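Local structure of transcription termination factor FttA (Pyrococcus horikoshii, 3AF6) at residues Arg481-Ile484 / Gly488-Pro491. The protein probably terminates transcription by zinc-dependent cleavage of nascent RNA at the exit channel of RNA polymerase and then degrades the released transcript. Sequence-based numbering, arbitrary orientation.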
# COMPACT_ATOMS: atom_id res chain seq x y z
N ARG A 481 8.85 3.13 15.47
CA ARG A 481 7.49 3.12 16.01
C ARG A 481 7.39 3.71 17.40
O ARG A 481 6.66 4.68 17.62
CB ARG A 481 6.93 1.71 16.07
CG ARG A 481 5.48 1.70 16.53
CD ARG A 481 5.05 0.34 17.01
NE ARG A 481 5.58 -0.70 16.14
CZ ARG A 481 5.19 -1.96 16.18
NH1 ARG A 481 5.74 -2.84 15.35
NH2 ARG A 481 4.24 -2.34 17.03
N GLU A 482 8.12 3.12 18.34
CA GLU A 482 8.12 3.59 19.73
C GLU A 482 8.58 5.05 19.75
O GLU A 482 8.06 5.87 20.49
CB GLU A 482 9.06 2.72 20.57
CG GLU A 482 8.75 1.22 20.51
CD GLU A 482 7.40 0.85 21.11
OE1 GLU A 482 7.19 1.11 22.31
OE2 GLU A 482 6.54 0.30 20.38
N GLN A 483 9.56 5.35 18.91
CA GLN A 483 10.11 6.70 18.80
C GLN A 483 9.02 7.67 18.35
O GLN A 483 9.25 8.87 18.27
CB GLN A 483 11.25 6.70 17.79
CG GLN A 483 12.04 7.99 17.73
CD GLN A 483 13.18 7.92 16.74
OE1 GLN A 483 13.74 6.85 16.50
NE2 GLN A 483 13.55 9.06 16.17
N ILE A 484 7.84 7.14 18.04
CA ILE A 484 6.73 7.97 17.59
C ILE A 484 5.77 8.27 18.73
O ILE A 484 5.93 9.25 19.45
CB ILE A 484 5.92 7.32 16.43
CG1 ILE A 484 6.78 7.16 15.18
CG2 ILE A 484 4.69 8.17 16.11
CD1 ILE A 484 7.18 8.46 14.53
N GLY A 488 7.22 12.25 22.63
CA GLY A 488 6.61 13.40 22.00
C GLY A 488 7.48 13.76 20.82
O GLY A 488 7.32 14.82 20.20
N TYR A 489 8.41 12.86 20.50
CA TYR A 489 9.34 13.06 19.39
C TYR A 489 8.82 12.49 18.08
O TYR A 489 7.97 11.60 18.07
CB TYR A 489 10.70 12.42 19.71
CG TYR A 489 11.73 12.66 18.63
CD1 TYR A 489 12.03 13.95 18.19
CD2 TYR A 489 12.42 11.59 18.05
CE1 TYR A 489 12.99 14.18 17.19
CE2 TYR A 489 13.38 11.80 17.06
CZ TYR A 489 13.66 13.10 16.63
OH TYR A 489 14.61 13.33 15.66
N ASN A 490 9.36 13.00 16.98
CA ASN A 490 8.97 12.56 15.65
C ASN A 490 9.92 13.16 14.62
O ASN A 490 9.90 14.37 14.38
CB ASN A 490 7.54 13.01 15.37
CG ASN A 490 6.86 12.15 14.34
OD1 ASN A 490 7.39 11.95 13.24
ND2 ASN A 490 5.69 11.63 14.68
N PRO A 491 10.76 12.33 13.99
CA PRO A 491 11.72 12.79 12.98
C PRO A 491 11.08 13.39 11.73
O PRO A 491 11.74 14.11 10.97
CB PRO A 491 12.53 11.53 12.67
CG PRO A 491 11.53 10.45 12.87
CD PRO A 491 10.85 10.87 14.15
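Q483 lays its extended side chain along the rim of the Y489 ring, both side chains heading in a common direction. The firm touch is an edge contact, not a stack: CG of Q483 lies 3.6 Å from CD2 of Y489. As modelled, the amide is nearly coplanar with the ring, the planes differing by 7°, though NE2 of Q483 sits too close to CE2 of Y489 for its place to be trusted. Both side chains reach this position by the same first turn: CG stands opposite the backbone nitrogen, at chi1 -171° for Q483 and -177° for Y489. One face of the ring is covered from within its own segment, where N of P491 lies 4.0 Å above the plane, displaced toward the rim.

In a second contact, I484 crosses N490 and touches it with the end of its longer branch, CD1 of I484 lying 3.5 Å from ND2 of N490 and also against CG and OD1. The amide oxygen is not left to this apolar partner, since OD1 of N490 accepts a hydrogen bond from the backbone N of F492. The same methyl, CD1 of I484, comes 4.4 Å from CD of P491, a looser apolar touch. The example illustrates how a chain leaving a helix can pack against its own return through side chains. The carbonyl oxygens of Q483 and Y489 come close but, both being acceptors, make no bond.

Both segments belong to the beta-CASP region, away from the zinc site. Segment 481-484 lies on helix 478-482 and segment 488-491 in the loop leading on to strand 497-499, an outermost strand of the parallel sheet, while P491 rests on M441 and E444 of helix 435-447.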